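Local coordinates for protein xylanase inhibitor TL-XI (Triticum aestivum, PDB 3G7M) that inhibits xylanases noncompetitively and belongs to the small thaumatin-like proteins of plants, at residues Q46-R51 against A87-L92. The protein carries 4 engineered substitutions. Numbering follows the deposited sequence.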
loop_
_atom_site.group_PDB
_atom_site.type_symbol
_atom_site.label_atom_id
_atom_site.label_comp_id
_atom_site.label_asym_id
_atom_site.label_seq_id
_atom_site.Cartn_x
_atom_site.Cartn_y
_atom_site.Cartn_z
ATOM N N GLN A 46 -6.573 5.270 -4.074
ATOM C CA GLN A 46 -6.472 4.538 -2.827
ATOM C C GLN A 46 -5.070 4.705 -2.288
ATOM O O GLN A 46 -4.111 4.768 -3.064
ATOM C CB GLN A 46 -6.739 3.057 -3.073
ATOM C CG GLN A 46 -8.060 2.743 -3.730
ATOM C CD GLN A 46 -8.047 1.398 -4.449
ATOM O OE1 GLN A 46 -7.183 1.144 -5.297
ATOM N NE2 GLN A 46 -9.017 0.529 -4.118
ATOM N N TYR A 47 -4.951 4.782 -0.960
ATOM C CA TYR A 47 -3.657 4.757 -0.290
ATOM C C TYR A 47 -3.414 3.309 0.034
ATOM O O TYR A 47 -4.366 2.591 0.430
ATOM C CB TYR A 47 -3.663 5.569 1.018
ATOM C CG TYR A 47 -3.568 7.068 0.848
ATOM C CD1 TYR A 47 -2.565 7.621 0.043
ATOM C CD2 TYR A 47 -4.469 7.929 1.513
ATOM C CE1 TYR A 47 -2.465 8.993 -0.111
ATOM C CE2 TYR A 47 -4.388 9.311 1.370
ATOM C CZ TYR A 47 -3.387 9.849 0.554
ATOM O OH TYR A 47 -3.322 11.239 0.391
ATOM N N ILE A 48 -2.146 2.881 -0.109
ATOM C CA ILE A 48 -1.769 1.512 0.197
ATOM C C ILE A 48 -0.495 1.598 0.992
ATOM O O ILE A 48 0.481 2.212 0.549
ATOM C CB ILE A 48 -1.554 0.690 -1.124
ATOM C CG1 ILE A 48 -2.877 0.567 -1.874
ATOM C CG2 ILE A 48 -0.927 -0.698 -0.859
ATOM C CD1 ILE A 48 -2.749 0.092 -3.270
ATOM N N TRP A 49 -0.496 0.990 2.169
ATOM C CA TRP A 49 0.711 0.917 2.995
ATOM C C TRP A 49 0.749 -0.351 3.818
ATOM O O TRP A 49 -0.287 -0.932 4.092
ATOM C CB TRP A 49 0.810 2.144 3.927
ATOM C CG TRP A 49 -0.194 2.159 5.034
ATOM C CD1 TRP A 49 -0.017 1.701 6.288
ATOM C CD2 TRP A 49 -1.525 2.681 4.974
ATOM N NE1 TRP A 49 -1.156 1.891 7.031
ATOM C CE2 TRP A 49 -2.101 2.492 6.249
ATOM C CE3 TRP A 49 -2.286 3.293 3.969
ATOM C CZ2 TRP A 49 -3.407 2.873 6.547
ATOM C CZ3 TRP A 49 -3.582 3.669 4.263
ATOM C CH2 TRP A 49 -4.128 3.455 5.544
ATOM N N GLY A 50 1.947 -0.748 4.237
ATOM C CA GLY A 50 2.114 -1.886 5.131
ATOM C C GLY A 50 2.315 -1.498 6.586
ATOM O O GLY A 50 2.908 -0.453 6.884
ATOM N N ARG A 51 1.835 -2.367 7.486
ATOM C CA ARG A 51 1.987 -2.184 8.925
ATOM C C ARG A 51 2.702 -3.374 9.528
ATOM O O ARG A 51 2.435 -4.524 9.154
ATOM C CB ARG A 51 0.629 -2.044 9.589
ATOM C CG ARG A 51 -0.319 -1.065 8.914
ATOM C CD ARG A 51 -1.710 -1.272 9.465
ATOM N NE ARG A 51 -2.381 -2.402 8.845
ATOM C CZ ARG A 51 -3.514 -2.926 9.285
ATOM N NH1 ARG A 51 -4.086 -2.439 10.376
ATOM N NH2 ARG A 51 -4.070 -3.943 8.637
ATOM N N ALA A 87 2.093 4.375 -0.572
ATOM C CA ALA A 87 1.813 4.138 -1.958
ATOM C C ALA A 87 0.399 4.629 -2.304
ATOM O O ALA A 87 -0.549 4.429 -1.522
ATOM C CB ALA A 87 1.938 2.696 -2.236
ATOM N N GLU A 88 0.273 5.280 -3.469
ATOM C CA GLU A 88 -1.012 5.803 -3.988
ATOM C C GLU A 88 -1.339 5.197 -5.352
ATOM O O GLU A 88 -0.514 5.182 -6.255
ATOM C CB GLU A 88 -0.951 7.336 -4.104
ATOM C CG GLU A 88 -2.238 8.079 -3.808
ATOM C CD GLU A 88 -3.026 8.437 -5.049
ATOM O OE1 GLU A 88 -3.594 9.550 -5.108
ATOM O OE2 GLU A 88 -3.145 7.581 -5.948
ATOM N N VAL A 89 -2.557 4.709 -5.506
ATOM C CA VAL A 89 -2.980 4.160 -6.787
ATOM C C VAL A 89 -4.277 4.839 -7.188
ATOM O O VAL A 89 -5.259 4.733 -6.443
ATOM C CB VAL A 89 -3.167 2.598 -6.713
ATOM C CG1 VAL A 89 -3.861 2.029 -7.957
ATOM C CG2 VAL A 89 -1.825 1.907 -6.479
ATOM N N SER A 90 -4.274 5.530 -8.344
ATOM C CA SER A 90 -5.494 6.104 -8.943
ATOM C C SER A 90 -5.988 5.249 -10.117
ATOM O O SER A 90 -5.191 4.729 -10.903
ATOM C CB SER A 90 -5.288 7.556 -9.396
ATOM O OG SER A 90 -4.719 8.370 -8.372
ATOM N N VAL A 91 -7.304 5.094 -10.236
ATOM C CA VAL A 91 -7.860 4.325 -11.341
ATOM C C VAL A 91 -8.834 5.147 -12.200
ATOM O O VAL A 91 -9.715 5.820 -11.665
ATOM C CB VAL A 91 -8.560 3.055 -10.800
ATOM C CG1 VAL A 91 -9.054 2.150 -11.945
ATOM C CG2 VAL A 91 -7.604 2.281 -9.881
ATOM N N LEU A 92 -8.636 5.116 -13.522
ATOM C CA LEU A 92 -9.718 5.359 -14.511
ATOM C C LEU A 92 -10.269 4.004 -15.022
ATOM O O LEU A 92 -9.586 2.982 -14.949
ATOM C CB LEU A 92 -9.251 6.203 -15.715
ATOM C CG LEU A 92 -10.356 6.424 -16.836
ATOM C CD1 LEU A 92 -11.551 7.301 -16.362
ATOM C CD2 LEU A 92 -9.771 7.054 -18.144
#
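Gln46 and Val89 form one antiparallel hydrogen-bonded pair, and Ile48 and Ala87 form another. Each pair is closed by two backbone bonds. In the first, Gln46 N donates to Val89 O at 2.8 Å, and Val89 N returns to Gln46 O at 2.9 Å, almost straight at 169°. In the second, Ile48 N reaches Ala87 O, and Ala87 N reaches Ile48 O. Between them lies the non-hydrogen-bonded pair Tyr47 and Glu88, where the CA atoms come to 4.7 Å. Here two CA-H...O contacts are seen, Glu88 CA to Gln46 O and Tyr47 CA to Ala87 O.

Apolar contacts lie on the face that carries Gln46, Ile48, Ala87 and Val89. Ile48 CG1 stands beside its own backbone N (chi1 -65°), and the extended chain carries CD1 to within 3.8 Å of Val89 CG2. Nearer the backbone, Ile48 CB meets Ala87 CB at 4.2 Å.

The other face is more polar. The end of the Tyr47 side chain comes near Glu88, and its CE1 lies 3.8 Å from Glu88 CG, which sits oblique to the ring. The contact is with the methylene, while the carboxylate plane is turned 80° from the ring. Within its own strand, Glu88 OE2 accepts a bond from Ser90 OG at 3.0 Å through its syn lone pair.

Both strands are internal to the antiparallel sheet of this thaumatin-like fold. Tyr47 also pairs through its backbone with Ala18 of strand 13-19, and Glu88 with Gly99 of strand 95-101. Backbone bonds set the register, and the side chains divide by face: Ile48, Ala87 and Val89 pack on the buried side, which also holds the Gln46 side chain, and the partly exposed side keeps a tyrosine and a carboxylate, the latter probably steadied by the Ser90 bond.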